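Local structure of probable signal peptide protein (Ralstonia solanacearum, 2QGU) at residues V60-L63 / V64-I68; G83-W86 / S87-T90; L173-T176 / Y177-Q180; G193-Q196 / F197-R201. The protein binds a phosphatidylethanolamine molecule and probably carries phospholipids, though its function is not established. The protein carries 13 engineered substitutions. All coordinates share one frame; numbering follows the deposited sequence.

Interaction 1 of 4, residues V60-L63 / V64-I68; sequences VFQL and VDQKI. With PEF (di-palmitoyl-3-sn-phosphatidylethanolamine), chain B.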
loop_
_atom_site.group_PDB
_atom_site.type_symbol
_atom_site.label_atom_id
_atom_site.label_comp_id
_atom_site.label_asym_id
_atom_site.label_seq_id
_atom_site.Cartn_x
_atom_site.Cartn_y
_atom_site.Cartn_z
ATOM N N VAL A 60 11.108 -6.986 -6.330
ATOM C CA VAL A 60 10.278 -6.242 -5.373
ATOM C C VAL A 60 8.824 -6.207 -5.859
ATOM O O VAL A 60 7.894 -6.405 -5.076
ATOM C CB VAL A 60 10.813 -4.809 -5.121
ATOM C CG1 VAL A 60 9.855 -4.024 -4.256
ATOM C CG2 VAL A 60 12.168 -4.858 -4.449
ATOM N N PHE A 61 8.627 -5.959 -7.155
ATOM C CA PHE A 61 7.286 -6.028 -7.728
ATOM C C PHE A 61 6.669 -7.410 -7.522
ATOM O O PHE A 61 5.509 -7.525 -7.150
ATOM C CB PHE A 61 7.301 -5.671 -9.221
ATOM C CG PHE A 61 7.140 -4.201 -9.500
ATOM C CD1 PHE A 61 5.943 -3.707 -10.014
ATOM C CD2 PHE A 61 8.184 -3.315 -9.262
ATOM C CE1 PHE A 61 5.786 -2.351 -10.284
ATOM C CE2 PHE A 61 8.036 -1.943 -9.523
ATOM C CZ PHE A 61 6.833 -1.470 -10.038
ATOM N N GLN A 62 7.458 -8.454 -7.762
ATOM C CA GLN A 62 6.986 -9.825 -7.587
ATOM C C GLN A 62 6.656 -10.132 -6.120
ATOM O O GLN A 62 5.652 -10.792 -5.840
ATOM C CB GLN A 62 7.981 -10.822 -8.195
ATOM C CG GLN A 62 8.049 -10.708 -9.728
ATOM C CD GLN A 62 9.283 -11.344 -10.342
ATOM O OE1 GLN A 62 10.280 -11.594 -9.668
ATOM N NE2 GLN A 62 9.219 -11.596 -11.649
ATOM N N LEU A 63 7.474 -9.620 -5.200
ATOM C CA LEU A 63 7.204 -9.710 -3.757
ATOM C C LEU A 63 5.850 -9.114 -3.403
ATOM O O LEU A 63 5.060 -9.724 -2.674
ATOM C CB LEU A 63 8.307 -9.004 -2.953
ATOM C CG LEU A 63 8.096 -8.746 -1.452
ATOM C CD1 LEU A 63 8.348 -9.996 -0.632
ATOM C CD2 LEU A 63 9.001 -7.630 -0.969
ATOM N N VAL A 64 5.582 -7.923 -3.923
ATOM C CA VAL A 64 4.320 -7.243 -3.654
ATOM C C VAL A 64 3.147 -8.033 -4.236
ATOM O O VAL A 64 2.146 -8.254 -3.558
ATOM C CB VAL A 64 4.341 -5.778 -4.154
ATOM C CG1 VAL A 64 2.954 -5.149 -4.040
ATOM C CG2 VAL A 64 5.358 -4.964 -3.356
ATOM N N ASP A 65 3.284 -8.481 -5.482
ATOM C CA ASP A 65 2.228 -9.253 -6.130
ATOM C C ASP A 65 1.917 -10.561 -5.417
ATOM O O ASP A 65 0.755 -10.952 -5.309
ATOM C CB ASP A 65 2.589 -9.530 -7.585
ATOM C CG ASP A 65 2.347 -8.339 -8.472
ATOM O OD1 ASP A 65 1.605 -7.430 -8.045
ATOM O OD2 ASP A 65 2.888 -8.318 -9.595
ATOM N N GLN A 66 2.949 -11.234 -4.924
ATOM C CA GLN A 66 2.762 -12.554 -4.330
ATOM C C GLN A 66 2.425 -12.513 -2.844
ATOM O O GLN A 66 1.668 -13.353 -2.351
ATOM C CB GLN A 66 4.006 -13.414 -4.542
ATOM C CG GLN A 66 4.311 -13.740 -5.995
ATOM C CD GLN A 66 5.753 -14.161 -6.194
ATOM O OE1 GLN A 66 6.439 -14.556 -5.245
ATOM N NE2 GLN A 66 6.228 -14.069 -7.434
ATOM N N LYS A 67 2.997 -11.550 -2.127
ATOM C CA LYS A 67 2.924 -11.553 -0.665
ATOM C C LYS A 67 2.021 -10.468 -0.082
ATOM O O LYS A 67 1.621 -10.567 1.078
ATOM C CB LYS A 67 4.324 -11.450 -0.040
ATOM C CG LYS A 67 5.384 -12.415 -0.603
ATOM C CD LYS A 67 4.969 -13.873 -0.518
ATOM C CE LYS A 67 6.018 -14.763 -1.179
ATOM N NZ LYS A 67 5.642 -16.207 -1.130
ATOM N N ILE A 68 1.696 -9.447 -0.873
ATOM C CA ILE A 68 0.842 -8.353 -0.378
ATOM C C ILE A 68 -0.523 -8.309 -1.063
ATOM O O ILE A 68 -1.559 -8.305 -0.388
ATOM C CB ILE A 68 1.557 -6.984 -0.447
ATOM C CG1 ILE A 68 2.779 -6.996 0.475
ATOM C CG2 ILE A 68 0.610 -5.838 -0.041
ATOM C CD1 ILE A 68 3.687 -5.784 0.320
HETATM C C2 PEF B . 12.219 2.844 6.684
HETATM C C1 PEF B . 13.301 3.820 7.146
HETATM N N PEF B . 18.054 6.775 5.165
HETATM C C3 PEF B . 12.448 1.495 7.335
HETATM C C4 PEF B . 15.711 6.143 5.489
HETATM C C5 PEF B . 16.687 7.299 5.293
HETATM C C10 PEF B . 10.236 3.855 5.978
HETATM C C11 PEF B . 8.751 4.143 6.153
HETATM C C12 PEF B . 7.979 2.832 6.296
HETATM C C13 PEF B . 7.952 2.118 4.949
HETATM C C14 PEF B . 6.970 0.961 4.950
HETATM C C15 PEF B . 6.924 0.327 3.563
HETATM C C16 PEF B . 5.729 -0.615 3.440
HETATM C C17 PEF B . 5.499 -1.023 1.988
HETATM C C18 PEF B . 4.590 -0.019 1.277
HETATM C C19 PEF B . 3.572 -0.740 0.398
HETATM C C20 PEF B . 4.159 -1.027 -0.987
HETATM C C21 PEF B . 3.169 -1.813 -1.844
HETATM C C22 PEF B . 2.072 -0.897 -2.385
HETATM C C23 PEF B . 1.223 -1.614 -3.433
HETATM C C24 PEF B . -0.042 -2.203 -2.812
HETATM C C25 PEF B . -0.590 -3.344 -3.667
HETATM C C30 PEF B . 11.450 -0.580 7.649
HETATM C C31 PEF B . 10.590 -1.673 7.460
HETATM C C32 PEF B . 9.830 -1.682 6.298
HETATM C C33 PEF B . 9.166 -3.058 6.093
HETATM C C34 PEF B . 7.673 -3.062 6.462
HETATM C C35 PEF B . 6.867 -4.081 5.634
HETATM C C36 PEF B . 5.495 -3.815 5.694
HETATM C C37 PEF B . 4.742 -4.603 4.817
HETATM C C38 PEF B . 3.381 -4.295 4.921
HETATM C C39 PEF B . 2.521 -5.015 3.874
HETATM C C40 PEF B . 1.084 -4.460 3.825
HETATM C C41 PEF B . 0.967 -3.262 2.864
HETATM C C42 PEF B . -0.477 -3.041 2.401
HETATM C C43 PEF B . -0.676 -1.626 1.838
HETATM C C44 PEF B . -2.087 -1.439 1.269
HETATM C C45 PEF B . -2.284 -0.027 0.712
HETATM O O4 PEF B . 10.779 4.075 4.891
HETATM O O5 PEF B . 12.113 -0.584 8.681
HETATM O O2 PEF B . 10.922 3.349 7.045
HETATM O O3 PEF B . 11.588 0.470 6.775
HETATM O O1P PEF B . 16.079 3.782 8.508
HETATM O O2P PEF B . 16.981 3.550 6.126
HETATM O O3P PEF B . 14.537 3.487 6.509
HETATM O O4P PEF B . 15.830 5.634 6.830
HETATM P P PEF B . 15.944 4.039 7.053
#

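Interaction 2 of 4, residues G83-W86 / S87-T90; sequences GRFW and SQAT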
loop_
_atom_site.group_PDB
_atom_site.type_symbol
_atom_site.label_atom_id
_atom_site.label_comp_id
_atom_site.label_asym_id
_atom_site.label_seq_id
_atom_site.Cartn_x
_atom_site.Cartn_y
_atom_site.Cartn_z
ATOM N N GLY A 83 -11.637 9.680 -5.077
ATOM C CA GLY A 83 -12.809 10.383 -4.536
ATOM C C GLY A 83 -13.974 10.430 -5.507
ATOM O O GLY A 83 -14.282 9.433 -6.160
ATOM N N ARG A 84 -14.590 11.602 -5.640
ATOM C CA ARG A 84 -15.743 11.758 -6.530
ATOM C C ARG A 84 -15.398 11.574 -8.017
ATOM O O ARG A 84 -16.293 11.450 -8.857
ATOM C CB ARG A 84 -16.445 13.104 -6.279
ATOM C CG ARG A 84 -15.674 14.341 -6.738
ATOM C CD ARG A 84 -16.384 15.615 -6.289
ATOM N NE ARG A 84 -15.733 16.828 -6.783
ATOM C CZ ARG A 84 -14.734 17.461 -6.170
ATOM N NH1 ARG A 84 -14.234 16.998 -5.027
ATOM N NH2 ARG A 84 -14.225 18.562 -6.707
ATOM N N PHE A 85 -14.103 11.529 -8.332
ATOM C CA PHE A 85 -13.643 11.395 -9.719
ATOM C C PHE A 85 -13.543 9.947 -10.194
ATOM O O PHE A 85 -13.391 9.691 -11.389
ATOM C CB PHE A 85 -12.308 12.138 -9.919
ATOM C CG PHE A 85 -12.344 13.573 -9.466
ATOM C CD1 PHE A 85 -12.991 14.537 -10.231
ATOM C CD2 PHE A 85 -11.754 13.957 -8.268
ATOM C CE1 PHE A 85 -13.044 15.867 -9.814
ATOM C CE2 PHE A 85 -11.798 15.290 -7.840
ATOM C CZ PHE A 85 -12.451 16.243 -8.623
ATOM N N TRP A 86 -13.639 9.001 -9.263
ATOM C CA TRP A 86 -13.593 7.581 -9.612
ATOM C C TRP A 86 -14.654 7.241 -10.657
ATOM O O TRP A 86 -14.345 6.619 -11.674
ATOM C CB TRP A 86 -13.757 6.701 -8.367
ATOM C CG TRP A 86 -13.933 5.242 -8.687
ATOM C CD1 TRP A 86 -15.111 4.553 -8.738
ATOM C CD2 TRP A 86 -12.902 4.297 -9.009
ATOM N NE1 TRP A 86 -14.880 3.240 -9.067
ATOM C CE2 TRP A 86 -13.534 3.053 -9.238
ATOM C CE3 TRP A 86 -11.510 4.377 -9.120
ATOM C CZ2 TRP A 86 -12.819 1.896 -9.574
ATOM C CZ3 TRP A 86 -10.796 3.224 -9.453
ATOM C CH2 TRP A 86 -11.455 2.002 -9.674
ATOM N N SER A 87 -15.888 7.677 -10.406
ATOM C CA SER A 87 -17.000 7.440 -11.331
ATOM C C SER A 87 -16.843 8.171 -12.671
ATOM O O SER A 87 -17.403 7.738 -13.685
ATOM C CB SER A 87 -18.337 7.791 -10.671
ATOM O OG SER A 87 -18.403 9.167 -10.341
ATOM N N GLN A 88 -16.081 9.266 -12.672
ATOM C CA GLN A 88 -15.774 10.034 -13.890
ATOM C C GLN A 88 -14.805 9.327 -14.841
ATOM O O GLN A 88 -14.775 9.617 -16.037
ATOM C CB GLN A 88 -15.194 11.406 -13.533
ATOM C CG GLN A 88 -16.214 12.501 -13.280
ATOM C CD GLN A 88 -15.569 13.835 -12.915
ATOM O OE1 GLN A 88 -16.081 14.567 -12.071
ATOM N NE2 GLN A 88 -14.436 14.153 -13.546
ATOM N N ALA A 89 -13.997 8.415 -14.305
ATOM C CA ALA A 89 -13.025 7.692 -15.116
ATOM C C ALA A 89 -13.689 6.538 -15.861
ATOM O O ALA A 89 -14.557 5.860 -15.314
ATOM C CB ALA A 89 -11.889 7.172 -14.234
ATOM N N THR A 90 -13.275 6.322 -17.108
ATOM C CA THR A 90 -13.689 5.142 -17.868
ATOM C C THR A 90 -13.166 3.884 -17.168
ATOM O O THR A 90 -12.241 3.978 -16.358
ATOM C CB THR A 90 -13.152 5.176 -19.318
ATOM O OG1 THR A 90 -11.721 5.109 -19.311
ATOM C CG2 THR A 90 -13.611 6.442 -20.046
HETATM O O HOH W 1 -16.766 8.362 -7.738
HETATM O O HOH W 2 -16.904 16.705 -9.455
#

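Interaction 3 of 4, residues L173-T176 / Y177-Q180; sequences LSET and YKNQ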
loop_
_atom_site.group_PDB
_atom_site.type_symbol
_atom_site.label_atom_id
_atom_site.label_comp_id
_atom_site.label_asym_id
_atom_site.label_seq_id
_atom_site.Cartn_x
_atom_site.Cartn_y
_atom_site.Cartn_z
ATOM N N LEU A 173 -1.985 6.732 3.696
ATOM C CA LEU A 173 -1.637 6.914 2.286
ATOM C C LEU A 173 -2.842 7.242 1.402
ATOM O O LEU A 173 -2.740 8.095 0.520
ATOM C CB LEU A 173 -0.864 5.710 1.740
ATOM C CG LEU A 173 0.580 5.491 2.217
ATOM C CD1 LEU A 173 1.298 4.577 1.238
ATOM C CD2 LEU A 173 1.367 6.796 2.393
ATOM N N SER A 174 -3.985 6.611 1.645
ATOM C CA SER A 174 -5.155 6.917 0.814
ATOM C C SER A 174 -5.551 8.386 0.931
ATOM O O SER A 174 -6.021 8.975 -0.047
ATOM C CB SER A 174 -6.342 5.991 1.105
ATOM O OG SER A 174 -6.999 6.355 2.300
ATOM N N GLU A 175 -5.336 8.977 2.106
ATOM C CA GLU A 175 -5.650 10.390 2.330
ATOM C C GLU A 175 -4.634 11.307 1.657
ATOM O O GLU A 175 -5.012 12.274 0.998
ATOM C CB GLU A 175 -5.758 10.705 3.829
ATOM C CG GLU A 175 -6.335 12.089 4.150
ATOM C CD GLU A 175 -7.819 12.250 3.790
ATOM O OE1 GLU A 175 -8.515 11.241 3.539
ATOM O OE2 GLU A 175 -8.295 13.406 3.767
ATOM N N THR A 176 -3.352 11.004 1.814
ATOM C CA THR A 176 -2.310 11.780 1.157
ATOM C C THR A 176 -2.548 11.817 -0.345
ATOM O O THR A 176 -2.515 12.887 -0.963
ATOM C CB THR A 176 -0.925 11.196 1.437
ATOM O OG1 THR A 176 -0.689 11.194 2.851
ATOM C CG2 THR A 176 0.163 12.004 0.742
ATOM N N TYR A 177 -2.803 10.649 -0.926
ATOM C CA TYR A 177 -2.995 10.573 -2.370
ATOM C C TYR A 177 -4.351 11.086 -2.834
ATOM O O TYR A 177 -4.458 11.605 -3.940
ATOM C CB TYR A 177 -2.649 9.180 -2.898
ATOM C CG TYR A 177 -1.158 8.953 -2.833
ATOM C CD1 TYR A 177 -0.317 9.456 -3.826
ATOM C CD2 TYR A 177 -0.576 8.281 -1.758
ATOM C CE1 TYR A 177 1.058 9.277 -3.763
ATOM C CE2 TYR A 177 0.796 8.097 -1.681
ATOM C CZ TYR A 177 1.611 8.592 -2.691
ATOM O OH TYR A 177 2.969 8.418 -2.624
ATOM N N LYS A 178 -5.372 11.001 -1.986
ATOM C CA LYS A 178 -6.644 11.665 -2.282
ATOM C C LYS A 178 -6.417 13.157 -2.507
ATOM O O LYS A 178 -6.904 13.731 -3.495
ATOM C CB LYS A 178 -7.664 11.451 -1.158
ATOM C CG LYS A 178 -9.038 12.047 -1.448
ATOM C CD LYS A 178 -9.954 11.895 -0.243
ATOM C CE LYS A 178 -11.224 12.710 -0.402
ATOM N NZ LYS A 178 -10.948 14.178 -0.347
ATOM N N ASN A 179 -5.665 13.784 -1.608
ATOM C CA ASN A 179 -5.415 15.218 -1.717
ATOM C C ASN A 179 -4.525 15.542 -2.904
ATOM O O ASN A 179 -4.788 16.491 -3.647
ATOM C CB ASN A 179 -4.817 15.767 -0.422
ATOM C CG ASN A 179 -5.781 15.697 0.741
ATOM O OD1 ASN A 179 -5.367 15.478 1.880
ATOM N ND2 ASN A 179 -7.066 15.882 0.470
ATOM N N GLN A 180 -3.485 14.742 -3.097
ATOM C CA GLN A 180 -2.568 14.941 -4.215
ATOM C C GLN A 180 -3.296 14.787 -5.546
ATOM O O GLN A 180 -3.136 15.620 -6.445
ATOM C CB GLN A 180 -1.392 13.968 -4.125
ATOM C CG GLN A 180 -0.352 14.132 -5.216
ATOM C CD GLN A 180 0.837 13.238 -4.983
ATOM O OE1 GLN A 180 1.625 13.465 -4.062
ATOM N NE2 GLN A 180 0.970 12.207 -5.801
HETATM O O HOH W 3 -6.954 15.554 4.412
HETATM O O HOH W 4 -9.215 15.455 2.205
#

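Interaction 4 of 4, residues G193-Q196 / F197-R201; sequences GLVQ and FLDER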
loop_
_atom_site.group_PDB
_atom_site.type_symbol
_atom_site.label_atom_id
_atom_site.label_comp_id
_atom_site.label_asym_id
_atom_site.label_seq_id
_atom_site.Cartn_x
_atom_site.Cartn_y
_atom_site.Cartn_z
ATOM N N GLY A 193 -5.777 14.112 -16.970
ATOM C CA GLY A 193 -4.662 14.809 -16.328
ATOM C C GLY A 193 -3.979 13.960 -15.271
ATOM O O GLY A 193 -2.751 13.977 -15.148
ATOM N N LEU A 194 -4.775 13.210 -14.517
ATOM C CA LEU A 194 -4.227 12.320 -13.500
ATOM C C LEU A 194 -3.418 11.172 -14.107
ATOM O O LEU A 194 -2.346 10.827 -13.601
ATOM C CB LEU A 194 -5.330 11.788 -12.581
ATOM C CG LEU A 194 -4.835 10.844 -11.480
ATOM C CD1 LEU A 194 -3.812 11.529 -10.568
ATOM C CD2 LEU A 194 -5.975 10.309 -10.663
ATOM N N VAL A 195 -3.924 10.587 -15.191
ATOM C CA VAL A 195 -3.185 9.545 -15.906
ATOM C C VAL A 195 -1.823 10.082 -16.363
ATOM O O VAL A 195 -0.792 9.436 -16.174
ATOM C CB VAL A 195 -3.995 8.995 -17.110
ATOM C CG1 VAL A 195 -3.168 7.997 -17.936
ATOM C CG2 VAL A 195 -5.295 8.345 -16.640
ATOM N N GLN A 196 -1.831 11.276 -16.951
ATOM C CA GLN A 196 -0.605 11.949 -17.377
ATOM C C GLN A 196 0.363 12.152 -16.205
ATOM O O GLN A 196 1.561 11.876 -16.325
ATOM C CB GLN A 196 -0.961 13.294 -18.019
ATOM C CG GLN A 196 0.215 14.084 -18.581
ATOM C CD GLN A 196 -0.203 15.463 -19.063
ATOM O OE1 GLN A 196 -0.714 16.276 -18.289
ATOM N NE2 GLN A 196 0.014 15.732 -20.345
ATOM N N PHE A 197 -0.163 12.634 -15.080
ATOM C CA PHE A 197 0.628 12.861 -13.872
ATOM C C PHE A 197 1.266 11.571 -13.360
ATOM O O PHE A 197 2.452 11.554 -13.011
ATOM C CB PHE A 197 -0.255 13.500 -12.796
ATOM C CG PHE A 197 0.385 13.589 -11.433
ATOM C CD1 PHE A 197 1.303 14.596 -11.142
ATOM C CD2 PHE A 197 0.029 12.695 -10.428
ATOM C CE1 PHE A 197 1.876 14.691 -9.878
ATOM C CE2 PHE A 197 0.599 12.784 -9.159
ATOM C CZ PHE A 197 1.521 13.786 -8.885
ATOM N N LEU A 198 0.484 10.494 -13.308
ATOM C CA LEU A 198 1.027 9.219 -12.839
ATOM C C LEU A 198 2.136 8.707 -13.753
ATOM O O LEU A 198 3.141 8.185 -13.277
ATOM C CB LEU A 198 -0.079 8.180 -12.636
ATOM C CG LEU A 198 -1.018 8.460 -11.454
ATOM C CD1 LEU A 198 -2.169 7.462 -11.450
ATOM C CD2 LEU A 198 -0.289 8.426 -10.115
ATOM N N ASP A 199 1.965 8.892 -15.063
ATOM C CA ASP A 199 3.016 8.558 -16.021
ATOM C C ASP A 199 4.294 9.349 -15.733
ATOM O O ASP A 199 5.393 8.783 -15.708
ATOM C CB ASP A 199 2.538 8.808 -17.454
ATOM C CG ASP A 199 1.510 7.792 -17.923
ATOM O OD1 ASP A 199 1.225 6.816 -17.190
ATOM O OD2 ASP A 199 0.970 7.977 -19.036
ATOM N N GLU A 200 4.145 10.649 -15.485
ATOM C CA GLU A 200 5.285 11.502 -15.128
ATOM C C GLU A 200 5.997 11.033 -13.859
ATOM O O GLU A 200 7.225 10.971 -13.816
ATOM C CB GLU A 200 4.835 12.950 -14.967
ATOM C CG GLU A 200 4.385 13.598 -16.259
ATOM C CD GLU A 200 3.662 14.911 -16.033
ATOM O OE1 GLU A 200 3.676 15.417 -14.894
ATOM O OE2 GLU A 200 3.063 15.427 -17.004
ATOM N N ARG A 201 5.218 10.696 -12.833
ATOM C CA ARG A 201 5.785 10.275 -11.555
ATOM C C ARG A 201 6.546 8.964 -11.685
ATOM O O ARG A 201 7.638 8.812 -11.132
ATOM C CB ARG A 201 4.697 10.156 -10.483
ATOM C CG ARG A 201 4.115 11.490 -10.035
ATOM C CD ARG A 201 5.138 12.344 -9.280
ATOM N NE ARG A 201 4.671 13.722 -9.134
ATOM C CZ ARG A 201 5.373 14.722 -8.601
ATOM N NH1 ARG A 201 4.835 15.933 -8.524
ATOM N NH2 ARG A 201 6.601 14.521 -8.134
#

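Interaction 1 of 4, residues V60-L63 / V64-I68
With chi1 of L63 at 169°, CG stands anti to the backbone N and leans along the helix toward the next turn, where CD1 meets CG of K67 at 3.8 Å. K67 answers with a bend: chi1 of -49° and chi2 of -56° fold its chain near CB and CG, so that the two side chains cross at about a right angle and the methylene part of the lysine, not its ammonium end, does the touching. Beside this pair, on the neighbouring strip of the helix, the extended chains of Q62 and Q66 approach through CB of Q62 and NE2 of Q66, 3.8 Å apart. Underneath run four successive i to i+4 backbone bonds, from V64 N to V60 O (3.0 Å) through K67 N to L63 O (2.8 Å).

The helix has two characters. Its polar side carries Q62, Q66 and D65, whose OD1 forms a salt bridge with K102 of helix 91-114. The apolar side, and I68 at its C-terminal end, face the phospholipid: CG1 of V64 lies 4.0 Å from C23 of one acyl chain, while CD1 of I68 lies 3.8 Å from C39 of the other. The branched residues thus touch both tails by van der Waals contact alone, as suits a site for hydrocarbon. Such an amphipathic helix, its apolar side forming part of the wall round the lipid tails, belongs to the acyl-chain pocket of this MlaC-family protein.

Interaction 2 of 4, residues G83-W86 / S87-T90
A type I beta turn from W86 to A89 lies in the loop that joins helix 74-82 to helix 91-114, and F85, just before the turn, meets Q88 within it. The turn is closed by A89 N, which gives its hydrogen to W86 O at 3.2 Å; the donor stands above the carbonyl plane, 63° out of it. F85 O gathers two further bonds, both weak, from the backbone N atoms of Q88 and A89.

The side chains of F85 and Q88 run side by side and point the same way, with ring and amide planes 89° apart. NE2 of Q88 comes to the ring edge in its plane, 3.6 Å from CD1 of F85, whereas OE1 lies obliquely to the ring. One face of the same ring is covered by R84, whose CG lies 4.0 Å above its centre, while CZ of F85 in turn lies over a face of the guanidinium group. Water joins the ends: one molecule accepts from R84 NE at 2.9 Å and donates weakly to Q88 OE1, and another accepts from S87 N at 2.9 Å and donates to G83 O. W86 turns instead to helix 74-82, and T90 caps the following helix through OG1 to Q93 N.

The chemistry implies a surface loop whose shape rests on several modest backbone bonds and bridging waters, with an arginine chain over one face of an aromatic ring and an amide at its edge.

Interaction 3 of 4, residues L173-T176 / Y177-Q180
L173 and Y177 form the packed side of the first two turns of helix 173-188, while E175, K178 and N179 form their wet side. On the packed side, CD2 of L173 meets CE2 of Y177 at 4.3 Å. The tyrosine has CG anti to its own carbonyl carbon (chi1 -71°), which lays the ring back over the preceding turn and brings L173 O to the ring edge, near its plane, 3.1 Å from CD2 of Y177. That same oxygen accepts a nearly straight bond from Y177 N at 2.9 Å, with an N-H...O angle of 170°. The one carbonyl thus bonds the amide and lies against the ring edge.

The other side is held together by water. E175 bends at chi2 so that its carboxylate comes round to K178 and N179, but direct contact is loose: OE2 of E175 and OD1 of N179 stay 4.1 Å apart, with carboxylate and amide planes 88° to one another. Two waters span the interval. One donates to both of these oxygens, at 2.6 Å to E175 OE2; the other donates to E175 OE2 and accepts from N179 ND2 at 2.8 Å, with a weak bond from K178 NZ. K178 NZ lies 5.0 Å from E175 OE2, not in contact, though its charge may still stabilise the carboxylate's negative charge.

S174 OG is hydrogen-bonded to D165 of strand 160-168. L173 also packs on that strand and, together with Y177, on helix 91-114, where Y177 meets the ring of F101; the start of the helix thus packs on both the sheet and helix 91-114.

Interaction 4 of 4, residues G193-Q196 / F197-R201
L194 CD1 is the meeting point of the apolar first shell: it touches CD2 of F197 at 4.0 Å and CG of L198 at 4.2 Å. It is brought there by its own torsions, with CG anti to the backbone N (chi1 -180°) and the end of the chain turned at chi2 59° toward the following turn. F197 receives the methyl obliquely, while one face of its ring is covered by CG of R201, 3.6 Å above the plane and offset toward the rim.

Farther round the helix, the contact becomes polar. The extended chains of Q196 and E200 bring CG of Q196 within 3.5 Å of OE2 of E200, their amide and carboxylate planes 29° apart. What positions these ends lies in the next shell: R188 forms a salt bridge with E200 OE1 and a weak hydrogen bond with Q196 OE1, so one guanidinium group reaches both, the glutamine only weakly. Four i to i+4 backbone bonds, F197 N to G193 O being the first, keep the spacing regular.

Through L194 and F197 the segment packs on helix 173-188, and through V195, L198 and R201 on helix 91-114, so helix 191-206 lies against both.

Overall arrangement
From the N terminus, the four contacts follow one another in series; none nests in or crosses another, for interactions 1, 3 and 4 are local to a helix and interaction 2 to a beta turn. Interaction 1, on helix 57-67, lies at the lipid, about 22 Å between centres from interaction 3 and on the other side of the chain's centre. Interaction 2 turns the chain into helix 91-114, which all the others touch. After the antiparallel sheet, interaction 3 begins helix 173-188, and interaction 4 follows on the final helix. These last two meet directly, Q180 NE2 lying 3.4 Å from F197 CE2. Together they tie the lipid-facing helix, the sheet and the C-terminal helices to the long helix 91-114.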